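Local coordinates for protein transcriptional regulator, MarR family, putative (Bacillus cereus, PDB 3BJA) that probably binds DNA and regulates transcription as a winged helix-turn-helix protein of the MarR family, at residues Q40-S45 against V91-K96. Sequence-based numbering, arbitrary orientation.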
ATOM      1  N   GLN A  40       5.261 -14.027  -7.025  1.00 70.61           N
ATOM      2  CA  GLN A  40       5.359 -13.449  -8.380  1.00 72.91           C
ATOM      3  C   GLN A  40       6.796 -12.965  -8.626  1.00 72.97           C
ATOM      4  O   GLN A  40       7.415 -13.369  -9.617  1.00 74.58           O
ATOM      5  CB  GLN A  40       4.335 -12.306  -8.608  1.00 73.33           C
ATOM      6  CG  GLN A  40       2.852 -12.740  -8.544  1.00 81.35           C
ATOM      7  CD  GLN A  40       2.476 -13.812  -9.583  1.00 97.36           C
ATOM      8  OE1 GLN A  40       3.053 -13.873 -10.670  1.00112.93           O
ATOM      9  NE2 GLN A  40       1.496 -14.651  -9.250  1.00100.94           N
ATOM     10  N   VAL A  41       7.338 -12.158  -7.702  1.00 73.37           N
ATOM     11  CA  VAL A  41       8.727 -11.667  -7.819  1.00 72.75           C
ATOM     12  C   VAL A  41       9.731 -12.824  -7.946  1.00 72.87           C
ATOM     13  O   VAL A  41      10.539 -12.826  -8.878  1.00 74.77           O
ATOM     14  CB  VAL A  41       9.136 -10.757  -6.639  1.00 73.62           C
ATOM     15  CG1 VAL A  41      10.678 -10.540  -6.600  1.00 72.06           C
ATOM     16  CG2 VAL A  41       8.362  -9.431  -6.693  1.00 73.56           C
ATOM     17  N   LEU A  42       9.643 -13.808  -7.043  1.00 72.62           N
ATOM     18  CA  LEU A  42      10.569 -14.968  -7.043  1.00 72.27           C
ATOM     19  C   LEU A  42      10.412 -15.961  -8.197  1.00 72.64           C
ATOM     20  O   LEU A  42      11.308 -16.785  -8.404  1.00 73.35           O
ATOM     21  CB  LEU A  42      10.512 -15.731  -5.705  1.00 72.17           C
ATOM     22  CG  LEU A  42      11.061 -15.069  -4.436  1.00 73.75           C
ATOM     23  CD1 LEU A  42      10.799 -16.004  -3.268  1.00 72.47           C
ATOM     24  CD2 LEU A  42      12.554 -14.730  -4.523  1.00 72.90           C
ATOM     25  N   ALA A  43       9.275 -15.952  -8.895  1.00 73.35           N
ATOM     26  CA  ALA A  43       9.100 -16.834 -10.062  1.00 74.45           C
ATOM     27  C   ALA A  43       9.850 -16.245 -11.261  1.00 73.70           C
ATOM     28  O   ALA A  43      10.587 -16.987 -11.933  1.00 67.73           O
ATOM     29  CB  ALA A  43       7.648 -17.019 -10.390  1.00 75.77           C
ATOM     30  N   LYS A  44       9.664 -14.923 -11.494  1.00 74.85           N
ATOM     31  CA  LYS A  44      10.302 -14.169 -12.621  1.00 77.56           C
ATOM     32  C   LYS A  44      11.822 -14.193 -12.508  1.00 80.55           C
ATOM     33  O   LYS A  44      12.513 -14.644 -13.424  1.00 83.37           O
ATOM     34  CB  LYS A  44       9.833 -12.706 -12.694  1.00 78.49           C
ATOM     35  CG  LYS A  44       8.348 -12.497 -12.996  1.00 81.41           C
ATOM     36  N   SER A  45      12.334 -13.714 -11.377  1.00 81.68           N
ATOM     37  CA  SER A  45      13.774 -13.769 -11.098  1.00 82.40           C
ATOM     38  C   SER A  45      14.089 -15.155 -10.545  1.00 81.60           C
ATOM     39  O   SER A  45      13.198 -15.863 -10.089  1.00 82.77           O
ATOM     40  CB  SER A  45      14.157 -12.717 -10.055  1.00 84.42           C
ATOM     41  OG  SER A  45      13.597 -13.003  -8.768  1.00 86.51           O
ATOM     42  N   VAL A  91      17.330 -16.186  -1.516  1.00 67.61           N
ATOM     43  CA  VAL A  91      15.948 -16.692  -1.380  1.00 67.34           C
ATOM     44  C   VAL A  91      15.417 -17.207  -2.730  1.00 67.48           C
ATOM     45  O   VAL A  91      15.732 -16.657  -3.787  1.00 66.33           O
ATOM     46  CB  VAL A  91      14.982 -15.586  -0.879  1.00 67.24           C
ATOM     47  CG1 VAL A  91      13.653 -16.194  -0.436  1.00 64.07           C
ATOM     48  CG2 VAL A  91      15.591 -14.808   0.276  1.00 69.67           C
ATOM     49  N   TYR A  92      14.596 -18.251  -2.687  1.00 68.61           N
ATOM     50  CA  TYR A  92      14.024 -18.846  -3.904  1.00 68.44           C
ATOM     51  C   TYR A  92      12.786 -19.685  -3.614  1.00 69.18           C
ATOM     52  O   TYR A  92      12.568 -20.102  -2.471  1.00 68.63           O
ATOM     53  CB  TYR A  92      15.085 -19.672  -4.669  1.00 66.38           C
ATOM     54  CG  TYR A  92      15.724 -20.815  -3.907  1.00 65.84           C
ATOM     55  CD1 TYR A  92      16.731 -20.576  -2.957  1.00 67.24           C
ATOM     56  CD2 TYR A  92      15.370 -22.151  -4.167  1.00 62.48           C
ATOM     57  CE1 TYR A  92      17.344 -21.636  -2.245  1.00 63.03           C
ATOM     58  CE2 TYR A  92      15.985 -23.224  -3.469  1.00 61.56           C
ATOM     59  CZ  TYR A  92      16.969 -22.957  -2.509  1.00 66.08           C
ATOM     60  OH  TYR A  92      17.583 -23.987  -1.817  1.00 66.49           O
ATOM     61  N   LEU A  93      11.974 -19.897  -4.655  1.00 69.67           N
ATOM     62  CA  LEU A  93      10.774 -20.736  -4.551  1.00 67.96           C
ATOM     63  C   LEU A  93      11.131 -22.209  -4.449  1.00 67.08           C
ATOM     64  O   LEU A  93      12.075 -22.668  -5.088  1.00 65.77           O
ATOM     65  CB  LEU A  93       9.840 -20.562  -5.762  1.00 68.01           C
ATOM     66  CG  LEU A  93       9.031 -19.273  -5.882  1.00 67.96           C
ATOM     67  CD1 LEU A  93       8.199 -19.325  -7.153  1.00 67.13           C
ATOM     68  CD2 LEU A  93       8.131 -19.057  -4.672  1.00 60.12           C
ATOM     69  N   THR A  94      10.357 -22.931  -3.640  1.00 67.35           N
ATOM     70  CA  THR A  94      10.455 -24.379  -3.515  1.00 68.07           C
ATOM     71  C   THR A  94       9.505 -24.949  -4.582  1.00 69.39           C
ATOM     72  O   THR A  94       8.788 -24.181  -5.261  1.00 67.73           O
ATOM     73  CB  THR A  94       9.982 -24.872  -2.132  1.00 67.92           C
ATOM     74  OG1 THR A  94       8.590 -24.561  -1.963  1.00 68.78           O
ATOM     75  CG2 THR A  94      10.803 -24.232  -1.005  1.00 68.92           C
ATOM     76  N   LYS A  95       9.486 -26.284  -4.706  1.00 69.76           N
ATOM     77  CA  LYS A  95       8.586 -26.967  -5.649  1.00 69.49           C
ATOM     78  C   LYS A  95       7.115 -26.621  -5.328  1.00 69.44           C
ATOM     79  O   LYS A  95       6.352 -26.267  -6.240  1.00 68.06           O
ATOM     80  CB  LYS A  95       8.830 -28.477  -5.650  1.00 68.97           C
ATOM     81  CG  LYS A  95       8.132 -29.222  -6.791  1.00 70.68           C
ATOM     82  CD  LYS A  95       8.657 -30.665  -6.902  1.00 70.75           C
ATOM     83  CE  LYS A  95       7.901 -31.483  -7.938  1.00 71.72           C
ATOM     84  NZ  LYS A  95       8.356 -32.919  -7.954  1.00 71.91           N
ATOM     85  N   LYS A  96       6.761 -26.672  -4.034  1.00 69.32           N
ATOM     86  CA  LYS A  96       5.421 -26.295  -3.528  1.00 69.12           C
ATOM     87  C   LYS A  96       5.040 -24.851  -3.899  1.00 70.49           C
ATOM     88  O   LYS A  96       3.909 -24.591  -4.296  1.00 71.40           O
ATOM     89  CB  LYS A  96       5.354 -26.460  -1.996  1.00 68.79           C
ATOM     90  CG  LYS A  96       3.998 -26.086  -1.362  1.00 68.80           C
ATOM     91  CD  LYS A  96       3.995 -26.105   0.153  1.00 66.79           C
ATOM     92  CE  LYS A  96       2.629 -25.661   0.656  1.00 64.46           C
ATOM     93  NZ  LYS A  96       2.477 -25.656   2.126  1.00 63.53           N
TER
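Leu42, near the end of helix 33-44, reaches across to the strand that finishes at Leu93. Leu42 CB sits 3.8 Å from Leu93 CG. With CG anti to the carbonyl carbon (chi1 -69°), the two methyls are carried on to the preceding residues: Leu42 CD1 lies 4.0 Å from Val91 CG1 and close to the carbonyl carbon of Tyr92, while Leu42 CD2 comes to 3.8 Å from Val91 O, a van der Waals contact between a methyl and a backbone oxygen. The Leu42 and Val91 side chains cross at about a right angle. The axes of helix segment 40-44 and strand segment 91-93 are also perpendicular (90°), 7.7 Å apart at closest approach. In the MarR winged helix-turn-helix domain, helix 33-44 here packs on the antiparallel strands of the wing; Leu42 also touches Val77 on the neighbouring strand 77-81. Leu93 also lays CD1 against the next helical residue, with Leu93 CD1 3.9 Å from Ala43 CA and 4.0 Å from Ala43 CB. The Tyr92 side chain leaves the backbone away from the helix; its ring makes a cation-pi contact with Lys47, and its hydroxyl a weak hydrogen bond to Glu80.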